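Local coordinates for beta-agarase B (Zobellia galactanivorans, PDB 4ATF), which cleaves the beta-1,4 linkages of agarose between beta-D-galactose and 3,6-anhydro-alpha-L-galactose, retaining the anomeric configuration, at residues Ile34-Glu39 against Glu53-Phe58; Tyr149-Gly154 against Thr280-Glu285; His168-Arg173 against Lys232-Thr237. The protein carries 1 engineered substitution. All coordinates share one frame; numbering follows the deposited sequence.

Interactions 1 and 3 are buried and sit on the beta-sandwich, some 29 Å apart between centres, whereas interaction 2 lies at the surface. Interaction 1 mixes polar bonds with ring packing: a carboxylate takes an indole N-H, a phenylalanine lies against the indole, and the same loop binds sodium. Interaction 2 is almost wholly polar, with glutamates, hydroxyls, an amide and two waters joining a turn to a helix start. Interaction 3 has no direct hydrogen bond between its segments; a phenylalanine packs on the back of a strand whose other side chains reach the bound glycan. Along the chain, interaction 3 is nested inside the loop closed by interaction 2, and interaction 1 precedes both.

Interaction 1 of 3, residues Ile34-Glu39 against Glu53-Phe58; sequences ISDNFE and EKWDDF. With NA (sodium ion), chain I.
An Asx turn at Asp36, leading into a sodium site, offers its carboxylate to the indole of Trp55. The two oxygens divide the work. Asp36 OD1 accepts the backbone N of Phe38 at 2.9 Å and closes the turn, the N-H arriving from above the carboxylate plane. Asp36 OD2 uses its anti lone pair to take Trp55 NE1 at 2.9 Å, and it lies in the indole plane; carboxylate and ring are only 18° from coplanar. A chi1 of -164°, which sets CG opposite the backbone N, brings the Asp36 carboxylate to the edge of the indole. Tyr40 OH gives OD2 a second hydrogen bond, so this buried oxygen is held twice. Phe38 leans on the same indole: its CE1 is 3.6 Å from Trp55 NE1 and its CZ 4.0 Å from Trp55 CZ2. The Phe38 ring is inclined to the indole and so displaced that little of one lies over the other. An alanine in place of Trp55 removes the N-H, which would probably leave Asp36 OD2 with Tyr40 as the remaining partner of the two and open a gap beside the Phe38 ring.

The preceding residue, Lys54, stretches out past Ile34, its CD 3.6 Å from Ile34 O, and its NZ donates to Ser35 O at 2.9 Å, nearly in line with the carbonyl (166°). Within the turn, Asn37 O binds sodium at 2.3 Å; Glu39 OE2, a water, Gly81 and Asp297 share the ion.

Segment 34-39 follows strand 27-31, while 53-58 leaves helix 49-54 for strand 55-56, which pairs antiparallel with strand 96-103. Trp55 packs on Ile101 and Ser103 of that strand and on Ile299 of strand 293-306; Phe38 touches Val296 of strand 293-306 and Val78 of strand 76-79.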
loop_
_atom_site.group_PDB
_atom_site.type_symbol
_atom_site.label_atom_id
_atom_site.label_comp_id
_atom_site.label_asym_id
_atom_site.label_seq_id
_atom_site.Cartn_x
_atom_site.Cartn_y
_atom_site.Cartn_z
ATOM N N ILE A 34 -12.671 -7.489 -11.330
ATOM C CA ILE A 34 -11.757 -6.327 -11.183
ATOM C C ILE A 34 -10.271 -6.655 -10.857
ATOM O O ILE A 34 -9.396 -5.770 -10.925
ATOM C CB ILE A 34 -12.325 -5.320 -10.192
ATOM C CG1 ILE A 34 -12.528 -5.998 -8.815
ATOM C CG2 ILE A 34 -13.679 -4.705 -10.805
ATOM C CD1 ILE A 34 -12.729 -4.981 -7.658
ATOM N N SER A 35 -9.969 -7.920 -10.572
ATOM C CA SER A 35 -8.582 -8.366 -10.409
ATOM C C SER A 35 -7.827 -8.064 -11.708
ATOM O O SER A 35 -8.439 -7.991 -12.782
ATOM C CB SER A 35 -8.565 -9.884 -10.180
ATOM O OG SER A 35 -9.291 -10.215 -8.983
ATOM N N ASP A 36 -6.517 -7.967 -11.657
ATOM C CA ASP A 36 -5.785 -7.706 -12.883
ATOM C C ASP A 36 -4.422 -8.444 -12.805
ATOM O O ASP A 36 -3.711 -8.338 -11.795
ATOM C CB ASP A 36 -5.565 -6.170 -13.054
ATOM C CG ASP A 36 -5.148 -5.758 -14.503
ATOM O OD1 ASP A 36 -4.759 -6.615 -15.345
ATOM O OD2 ASP A 36 -5.191 -4.541 -14.790
ATOM N N ASN A 37 -4.097 -9.188 -13.859
ATOM C CA ASN A 37 -2.760 -9.821 -13.969
ATOM C C ASN A 37 -1.802 -9.107 -14.925
ATOM O O ASN A 37 -0.676 -9.604 -15.186
ATOM C CB ASN A 37 -2.814 -11.339 -14.223
ATOM C CG ASN A 37 -3.358 -11.693 -15.587
ATOM O OD1 ASN A 37 -4.042 -10.912 -16.210
ATOM N ND2 ASN A 37 -3.045 -12.898 -16.055
ATOM N N PHE A 38 -2.204 -7.915 -15.409
ATOM C CA PHE A 38 -1.285 -6.997 -16.123
ATOM C C PHE A 38 -0.571 -7.687 -17.297
ATOM O O PHE A 38 0.664 -7.484 -17.486
ATOM C CB PHE A 38 -0.247 -6.368 -15.127
ATOM C CG PHE A 38 -0.905 -5.579 -14.015
ATOM C CD1 PHE A 38 -1.689 -4.437 -14.317
ATOM C CD2 PHE A 38 -0.818 -6.003 -12.669
ATOM C CE1 PHE A 38 -2.301 -3.737 -13.309
ATOM C CE2 PHE A 38 -1.415 -5.304 -11.680
ATOM C CZ PHE A 38 -2.162 -4.183 -11.976
ATOM N N GLU A 39 -1.320 -8.463 -18.101
ATOM C CA GLU A 39 -0.688 -9.165 -19.219
ATOM C C GLU A 39 -0.731 -8.361 -20.550
ATOM O O GLU A 39 -0.197 -8.804 -21.553
ATOM C CB GLU A 39 -1.104 -10.652 -19.328
ATOM C CG GLU A 39 -0.665 -11.492 -18.105
ATOM C CD GLU A 39 0.857 -11.825 -18.040
ATOM O OE1 GLU A 39 1.490 -11.988 -19.099
ATOM O OE2 GLU A 39 1.429 -11.922 -16.918
ATOM N N GLU A 53 -9.876 0.570 -18.355
ATOM C CA GLU A 53 -11.116 -0.051 -17.862
ATOM C C GLU A 53 -11.081 -0.215 -16.351
ATOM O O GLU A 53 -12.083 0.022 -15.681
ATOM C CB GLU A 53 -11.401 -1.416 -18.477
ATOM C CG GLU A 53 -12.519 -2.226 -17.701
ATOM C CD GLU A 53 -13.907 -1.590 -17.762
ATOM O OE1 GLU A 53 -14.062 -0.547 -18.405
ATOM O OE2 GLU A 53 -14.875 -2.152 -17.194
ATOM N N LYS A 54 -9.925 -0.612 -15.810
ATOM C CA LYS A 54 -9.840 -0.912 -14.412
ATOM C C LYS A 54 -9.125 0.130 -13.577
ATOM O O LYS A 54 -9.350 0.164 -12.356
ATOM C CB LYS A 54 -9.134 -2.264 -14.196
ATOM C CG LYS A 54 -9.987 -3.423 -14.721
ATOM C CD LYS A 54 -9.418 -4.832 -14.445
ATOM C CE LYS A 54 -10.380 -5.832 -15.092
ATOM N NZ LYS A 54 -9.748 -7.116 -15.200
ATOM N N TRP A 55 -8.266 0.968 -14.170
ATOM C CA TRP A 55 -7.448 1.858 -13.376
ATOM C C TRP A 55 -7.464 3.295 -13.894
ATOM O O TRP A 55 -7.584 3.531 -15.103
ATOM C CB TRP A 55 -5.967 1.385 -13.375
ATOM C CG TRP A 55 -5.856 -0.056 -12.970
ATOM C CD1 TRP A 55 -5.752 -1.142 -13.800
ATOM C CD2 TRP A 55 -5.806 -0.566 -11.615
ATOM N NE1 TRP A 55 -5.634 -2.325 -13.035
ATOM C CE2 TRP A 55 -5.710 -2.000 -11.702
ATOM C CE3 TRP A 55 -5.855 0.041 -10.342
ATOM C CZ2 TRP A 55 -5.669 -2.844 -10.550
ATOM C CZ3 TRP A 55 -5.802 -0.794 -9.178
ATOM C CH2 TRP A 55 -5.709 -2.242 -9.310
ATOM N N ASP A 56 -7.234 4.237 -12.982
ATOM C CA ASP A 56 -6.846 5.617 -13.362
ATOM C C ASP A 56 -5.373 5.794 -12.994
ATOM O O ASP A 56 -4.957 5.312 -11.889
ATOM C CB ASP A 56 -7.684 6.615 -12.539
ATOM C CG ASP A 56 -7.413 8.089 -12.944
ATOM O OD1 ASP A 56 -6.885 8.372 -14.050
ATOM O OD2 ASP A 56 -7.723 8.966 -12.122
ATOM N N ASP A 57 -4.567 6.464 -13.840
ATOM C CA ASP A 57 -3.112 6.496 -13.543
ATOM C C ASP A 57 -2.738 7.720 -12.705
ATOM O O ASP A 57 -1.695 8.370 -12.911
ATOM C CB ASP A 57 -2.212 6.347 -14.805
ATOM C CG ASP A 57 -2.554 7.378 -15.944
ATOM O OD1 ASP A 57 -3.581 8.146 -15.830
ATOM O OD2 ASP A 57 -1.785 7.405 -16.973
ATOM N N PHE A 58 -3.563 7.981 -11.672
ATOM C CA PHE A 58 -3.221 9.032 -10.701
ATOM C C PHE A 58 -3.764 8.655 -9.345
ATOM O O PHE A 58 -4.474 7.646 -9.216
ATOM C CB PHE A 58 -3.736 10.433 -11.143
ATOM C CG PHE A 58 -2.904 11.583 -10.542
ATOM C CD1 PHE A 58 -1.618 11.826 -10.998
ATOM C CD2 PHE A 58 -3.396 12.361 -9.477
ATOM C CE1 PHE A 58 -0.781 12.853 -10.457
ATOM C CE2 PHE A 58 -2.577 13.388 -8.900
ATOM C CZ PHE A 58 -1.254 13.621 -9.395
HETATM NA NA NA I . 1.347 -10.379 -14.505
HETATM O O HOH W 1 0.878 -12.656 -15.085
#

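Interaction 2 of 3, residues Tyr149-Gly154 against Thr280-Glu285; sequences YSESAG and TPTDNE
Glu151 lays its aliphatic part against the carboxylate of Glu285, with Glu151 CG 3.4 Å from Glu285 OE2. The side chains run antiparallel, one alongside the other, and their carboxylates stack, the planes 17° apart. Such neighbouring like charges might raise the proton affinity of one of them, but donors surround both. Thr282 OG1 donates to Glu151 OE1 at 2.9 Å from above the carboxylate plane. Asn284 ND2 reaches the syn lone pair of Glu151 OE2 at 2.9 Å and makes a second, weak bond to OE1. A chi1 of -169° swings the Asn284 amide to the side of its carbonyl carbon, where it turns nearly into the plane of the carboxylate.

Glu285 OE2 in turn accepts the backbone N of Glu151 at 2.9 Å, nearly straight (169°). Water 2 joins this OE2 to Tyr149 O, and water 3 ties Glu285 OE1 to Ser150 OG, Ser152 N and Thr280 O. Ser152 OG accepts Thr280 N at 2.9 Å and is hydrogen-bonded to Thr278 O as well.

On its own segment, Thr282 OG1 takes Glu285 N at 3.1 Å while Glu285 OE1 takes Thr282 N. These reciprocal bonds form a capping box at the start of helix 283-286, joined here to a turn in which Ser150 OG, accepting Ala153 N, makes an ST motif.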
loop_
_atom_site.group_PDB
_atom_site.type_symbol
_atom_site.label_atom_id
_atom_site.label_comp_id
_atom_site.label_asym_id
_atom_site.label_seq_id
_atom_site.Cartn_x
_atom_site.Cartn_y
_atom_site.Cartn_z
ATOM N N TYR A 149 20.892 -0.492 1.171
ATOM C CA TYR A 149 21.818 0.537 1.653
ATOM C C TYR A 149 21.239 1.903 1.363
ATOM O O TYR A 149 20.607 2.061 0.322
ATOM C CB TYR A 149 23.147 0.403 0.906
ATOM C CG TYR A 149 24.199 1.367 1.441
ATOM C CD1 TYR A 149 24.920 1.096 2.610
ATOM C CD2 TYR A 149 24.443 2.594 0.787
ATOM C CE1 TYR A 149 25.878 2.027 3.105
ATOM C CE2 TYR A 149 25.372 3.511 1.283
ATOM C CZ TYR A 149 26.087 3.244 2.430
ATOM O OH TYR A 149 27.011 4.236 2.875
ATOM N N SER A 150 21.480 2.898 2.242
ATOM C CA SER A 150 21.060 4.314 1.982
ATOM C C SER A 150 22.273 5.309 1.863
ATOM O O SER A 150 22.988 5.557 2.833
ATOM C CB SER A 150 20.097 4.805 3.079
ATOM O OG SER A 150 19.894 6.248 3.001
ATOM N N GLU A 151 22.545 5.857 0.684
ATOM C CA GLU A 151 23.605 6.839 0.538
ATOM C C GLU A 151 23.235 8.130 1.277
ATOM O O GLU A 151 24.138 8.791 1.776
ATOM C CB GLU A 151 23.857 7.217 -0.943
ATOM C CG GLU A 151 24.481 6.156 -1.783
ATOM C CD GLU A 151 24.983 6.675 -3.118
ATOM O OE1 GLU A 151 24.757 7.861 -3.477
ATOM O OE2 GLU A 151 25.663 5.879 -3.766
ATOM N N SER A 152 21.938 8.520 1.287
ATOM C CA SER A 152 21.554 9.777 1.955
ATOM C C SER A 152 21.974 9.692 3.463
ATOM O O SER A 152 22.569 10.633 4.019
ATOM C CB SER A 152 20.026 10.068 1.771
ATOM O OG SER A 152 19.202 9.079 2.413
ATOM N N ALA A 153 21.693 8.548 4.121
ATOM C CA ALA A 153 22.069 8.402 5.544
ATOM C C ALA A 153 23.495 7.893 5.740
ATOM O O ALA A 153 24.027 7.996 6.858
ATOM C CB ALA A 153 21.074 7.487 6.267
ATOM N N GLY A 154 24.132 7.366 4.672
ATOM C CA GLY A 154 25.476 6.779 4.800
ATOM C C GLY A 154 25.404 5.512 5.669
ATOM O O GLY A 154 26.261 5.295 6.527
ATOM N N THR A 280 16.379 8.975 1.779
ATOM C CA THR A 280 15.706 9.379 0.538
ATOM C C THR A 280 16.769 9.240 -0.604
ATOM O O THR A 280 17.973 9.369 -0.333
ATOM C CB THR A 280 15.182 10.864 0.673
ATOM O OG1 THR A 280 14.375 11.225 -0.462
ATOM C CG2 THR A 280 16.385 11.856 0.869
ATOM N N PRO A 281 16.330 8.921 -1.850
ATOM C CA PRO A 281 17.337 8.631 -2.894
ATOM C C PRO A 281 18.213 9.843 -3.218
ATOM O O PRO A 281 17.729 10.984 -3.259
ATOM C CB PRO A 281 16.487 8.274 -4.124
ATOM C CG PRO A 281 15.150 7.859 -3.585
ATOM C CD PRO A 281 14.948 8.707 -2.328
ATOM N N THR A 282 19.495 9.615 -3.384
ATOM C CA THR A 282 20.390 10.658 -3.921
ATOM C C THR A 282 20.296 10.588 -5.466
ATOM O O THR A 282 19.723 9.618 -6.010
ATOM C CB THR A 282 21.870 10.369 -3.525
ATOM O OG1 THR A 282 22.229 9.104 -4.082
ATOM C CG2 THR A 282 22.048 10.309 -1.954
ATOM N N ASP A 283 20.872 11.581 -6.159
ATOM C CA ASP A 283 20.912 11.574 -7.626
ATOM C C ASP A 283 21.699 10.378 -8.119
ATOM O O ASP A 283 21.265 9.742 -9.055
ATOM C CB ASP A 283 21.444 12.898 -8.201
ATOM C CG ASP A 283 20.411 13.972 -8.151
ATOM O OD1 ASP A 283 19.185 13.685 -8.071
ATOM O OD2 ASP A 283 20.793 15.133 -8.205
ATOM N N ASN A 284 22.798 10.041 -7.448
ATOM C CA ASN A 284 23.552 8.833 -7.787
ATOM C C ASN A 284 22.684 7.540 -7.728
ATOM O O ASN A 284 22.744 6.678 -8.619
ATOM C CB ASN A 284 24.799 8.716 -6.860
ATOM C CG ASN A 284 25.791 7.630 -7.318
ATOM O OD1 ASN A 284 26.090 7.490 -8.507
ATOM N ND2 ASN A 284 26.287 6.860 -6.371
ATOM N N GLU A 285 21.870 7.404 -6.669
ATOM C CA GLU A 285 21.015 6.238 -6.503
ATOM C C GLU A 285 19.882 6.207 -7.521
ATOM O O GLU A 285 19.498 5.106 -7.971
ATOM C CB GLU A 285 20.420 6.179 -5.083
ATOM C CG GLU A 285 21.544 5.760 -3.988
ATOM C CD GLU A 285 21.002 5.867 -2.592
ATOM O OE1 GLU A 285 20.247 6.849 -2.306
ATOM O OE2 GLU A 285 21.322 5.001 -1.762
HETATM O O HOH W 2 19.412 3.200 -1.717
HETATM O O HOH W 3 19.585 7.038 0.257
#

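Interaction 3 of 3, residues His168-Arg173 against Lys232-Thr237; sequences HHVFIR and KHFTNT. With AAL (3,6-anhydro-alpha-L-galactopyranose), chain E; GAL (beta-D-galactopyranose), chain B; GAL (beta-D-galactopyranose), chain C.
Ile172 rests its CD1 over one face of the Phe234 ring, a CH-pi contact 3.7 Å from CD1 to the ring centroid and 24° off the normal. At the rim of that ring, in its plane, Val170 O lies 3.5 Å from Phe234 CD2. Val170 completes the apolar patch by meeting Thr235 methyl to methyl, CG1 to CG2, at 3.6 Å. Between the backbones, water 4 donates to Phe171 O at 2.7 Å and to Phe234 O.

One step out, Asp230 holds the turn 233-236 in place by accepting both Phe234 N and Thr235 OG1. The strand's other side lines the substrate-binding cleft with Phe171 and the substrate-binding residues His169 and Arg173. Galactose O2 (chain B) sits over the centre of the His169 ring, whose ND1 is hydrogen-bonded to Asp178 OD1. Bends at chi2 (-56°) and chi3 turn the Arg173 guanidinium to the sugars: NH1 donates almost straight (174°) to O3 of the anhydrogalactose at 2.9 Å and also reaches Asp135 O; that sugar O3 lies over a face of the Phe171 ring.

Strand 164-172 runs antiparallel to strands 137-145 and 177-179, and the loop after helix 226-229 packs on its back, Phe234 also touching Gln177.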
loop_
_atom_site.group_PDB
_atom_site.type_symbol
_atom_site.label_atom_id
_atom_site.label_comp_id
_atom_site.label_asym_id
_atom_site.label_seq_id
_atom_site.Cartn_x
_atom_site.Cartn_y
_atom_site.Cartn_z
ATOM N N HIS A 168 -3.115 -0.112 9.424
ATOM C CA HIS A 168 -4.353 0.521 8.996
ATOM C C HIS A 168 -4.378 1.892 9.688
ATOM O O HIS A 168 -3.664 2.093 10.709
ATOM C CB HIS A 168 -5.579 -0.360 9.390
ATOM C CG HIS A 168 -5.988 -0.205 10.824
ATOM N ND1 HIS A 168 -5.384 -0.904 11.852
ATOM C CD2 HIS A 168 -6.909 0.605 11.410
ATOM C CE1 HIS A 168 -5.936 -0.558 13.004
ATOM N NE2 HIS A 168 -6.869 0.352 12.768
ATOM N N HIS A 169 -5.168 2.839 9.167
ATOM C CA HIS A 169 -5.237 4.187 9.771
ATOM C C HIS A 169 -6.683 4.608 9.820
ATOM O O HIS A 169 -7.437 4.259 8.920
ATOM C CB HIS A 169 -4.479 5.261 8.929
ATOM C CG HIS A 169 -3.001 5.059 8.848
ATOM N ND1 HIS A 169 -2.111 5.902 9.468
ATOM C CD2 HIS A 169 -2.246 4.136 8.177
ATOM C CE1 HIS A 169 -0.868 5.492 9.229
ATOM N NE2 HIS A 169 -0.919 4.420 8.455
ATOM N N VAL A 170 -7.048 5.398 10.820
ATOM C CA VAL A 170 -8.297 6.146 10.776
ATOM C C VAL A 170 -7.905 7.586 10.971
ATOM O O VAL A 170 -6.943 7.876 11.731
ATOM C CB VAL A 170 -9.372 5.611 11.766
ATOM C CG1 VAL A 170 -9.889 4.217 11.302
ATOM C CG2 VAL A 170 -8.864 5.557 13.185
ATOM N N PHE A 171 -8.576 8.505 10.270
ATOM C CA PHE A 171 -8.174 9.955 10.338
ATOM C C PHE A 171 -9.330 10.838 10.744
ATOM O O PHE A 171 -10.496 10.482 10.496
ATOM C CB PHE A 171 -7.713 10.489 8.962
ATOM C CG PHE A 171 -6.565 9.731 8.359
ATOM C CD1 PHE A 171 -5.232 10.056 8.669
ATOM C CD2 PHE A 171 -6.837 8.670 7.490
ATOM C CE1 PHE A 171 -4.162 9.270 8.120
ATOM C CE2 PHE A 171 -5.807 7.899 6.904
ATOM C CZ PHE A 171 -4.458 8.197 7.216
ATOM N N ILE A 172 -9.017 11.992 11.355
ATOM C CA ILE A 172 -9.961 13.089 11.403
ATOM C C ILE A 172 -9.315 14.088 10.425
ATOM O O ILE A 172 -8.083 14.305 10.513
ATOM C CB ILE A 172 -10.119 13.671 12.837
ATOM C CG1 ILE A 172 -10.721 12.631 13.801
ATOM C CG2 ILE A 172 -10.918 15.061 12.801
ATOM C CD1 ILE A 172 -10.559 13.024 15.294
ATOM N N ARG A 173 -10.094 14.695 9.519
ATOM C CA ARG A 173 -9.469 15.495 8.462
ATOM C C ARG A 173 -9.169 16.936 8.847
ATOM O O ARG A 173 -8.122 17.419 8.432
ATOM C CB ARG A 173 -10.254 15.469 7.137
ATOM C CG ARG A 173 -10.526 14.089 6.544
ATOM C CD ARG A 173 -9.257 13.276 6.309
ATOM N NE ARG A 173 -8.200 14.005 5.627
ATOM C CZ ARG A 173 -7.059 13.420 5.242
ATOM N NH1 ARG A 173 -6.870 12.111 5.465
ATOM N NH2 ARG A 173 -6.093 14.112 4.658
ATOM N N LYS A 232 -9.301 5.644 19.902
ATOM C CA LYS A 232 -9.514 7.082 20.131
ATOM C C LYS A 232 -10.877 7.562 19.608
ATOM O O LYS A 232 -11.129 8.766 19.584
ATOM C CB LYS A 232 -8.394 7.896 19.450
ATOM C CG LYS A 232 -7.031 7.606 19.954
ATOM C CD LYS A 232 -5.965 8.593 19.318
ATOM C CE LYS A 232 -4.610 8.367 19.799
ATOM N NZ LYS A 232 -3.633 9.457 19.371
ATOM N N HIS A 233 -11.708 6.635 19.122
ATOM C CA HIS A 233 -13.073 6.933 18.614
ATOM C C HIS A 233 -12.991 7.972 17.451
ATOM O O HIS A 233 -13.869 8.850 17.313
ATOM C CB HIS A 233 -14.051 7.437 19.708
ATOM C CG HIS A 233 -14.335 6.455 20.817
ATOM N ND1 HIS A 233 -15.593 6.306 21.356
ATOM C CD2 HIS A 233 -13.531 5.590 21.491
ATOM C CE1 HIS A 233 -15.552 5.421 22.339
ATOM N NE2 HIS A 233 -14.312 4.963 22.435
ATOM N N PHE A 234 -11.978 7.853 16.592
ATOM C CA PHE A 234 -11.930 8.779 15.409
ATOM C C PHE A 234 -13.047 8.421 14.437
ATOM O O PHE A 234 -13.407 9.224 13.572
ATOM C CB PHE A 234 -10.623 8.670 14.634
ATOM C CG PHE A 234 -9.482 9.388 15.268
ATOM C CD1 PHE A 234 -9.615 10.032 16.555
ATOM C CD2 PHE A 234 -8.261 9.471 14.591
ATOM C CE1 PHE A 234 -8.493 10.723 17.134
ATOM C CE2 PHE A 234 -7.131 10.202 15.182
ATOM C CZ PHE A 234 -7.249 10.779 16.419
ATOM N N THR A 235 -13.584 7.206 14.570
ATOM C CA THR A 235 -14.690 6.817 13.699
ATOM C C THR A 235 -16.093 7.068 14.251
ATOM O O THR A 235 -17.069 6.574 13.663
ATOM C CB THR A 235 -14.552 5.338 13.181
ATOM O OG1 THR A 235 -14.817 4.385 14.231
ATOM C CG2 THR A 235 -13.146 5.098 12.498
ATOM N N ASN A 236 -16.220 7.803 15.368
ATOM C CA ASN A 236 -17.565 8.143 15.883
ATOM C C ASN A 236 -18.336 8.860 14.720
ATOM O O ASN A 236 -17.735 9.757 14.028
ATOM C CB ASN A 236 -17.499 9.177 17.034
ATOM C CG ASN A 236 -17.378 8.545 18.412
ATOM O OD1 ASN A 236 -17.557 7.345 18.573
ATOM N ND2 ASN A 236 -17.162 9.375 19.429
ATOM N N THR A 237 -19.616 8.549 14.529
ATOM C CA THR A 237 -20.417 9.322 13.578
ATOM C C THR A 237 -20.756 10.734 14.181
ATOM O O THR A 237 -20.901 11.697 13.450
ATOM C CB THR A 237 -21.718 8.580 13.166
ATOM O OG1 THR A 237 -22.480 8.328 14.326
ATOM C CG2 THR A 237 -21.469 7.197 12.544
HETATM C C1 AAL E . -2.217 9.157 4.044
HETATM C C2 AAL E . -2.050 10.589 4.631
HETATM C C3 AAL E . -3.306 11.429 4.225
HETATM C C4 AAL E . -3.630 11.468 2.777
HETATM C C5 AAL E . -3.911 10.011 2.491
HETATM C C6 AAL E . -4.953 9.756 3.616
HETATM O O2 AAL E . -0.869 11.184 4.096
HETATM O O3 AAL E . -4.519 10.701 4.649
HETATM O O4 AAL E . -4.670 12.282 2.313
HETATM O O5 AAL E . -2.759 9.140 2.654
HETATM C C1 GAL B . -0.098 4.950 4.790
HETATM C C2 GAL B . -0.355 6.444 4.918
HETATM C C3 GAL B . -0.910 7.145 3.673
HETATM C C4 GAL B . 0.068 6.823 2.525
HETATM C C5 GAL B . 0.291 5.284 2.459
HETATM C C6 GAL B . 1.164 4.835 1.273
HETATM O O2 GAL B . -1.336 6.537 5.910
HETATM O O3 GAL B . -0.912 8.541 4.015
HETATM O O4 GAL B . 1.288 7.447 2.827
HETATM O O5 GAL B . 0.739 4.679 3.679
HETATM O O6 GAL B . 1.171 3.408 1.352
HETATM C C1 GAL C . -4.271 13.453 1.617
HETATM C C2 GAL C . -5.605 13.991 1.073
HETATM C C3 GAL C . -5.407 15.382 0.431
HETATM C C4 GAL C . -4.662 16.331 1.397
HETATM C C5 GAL C . -3.381 15.663 1.937
HETATM C C6 GAL C . -2.751 16.692 2.855
HETATM O O2 GAL C . -6.250 13.077 0.159
HETATM O O3 GAL C . -6.689 15.927 0.212
HETATM O O4 GAL C . -5.471 16.495 2.550
HETATM O O5 GAL C . -3.703 14.387 2.577
HETATM O O6 GAL C . -1.550 16.060 3.131
HETATM O O HOH W 4 -12.453 8.628 10.725
#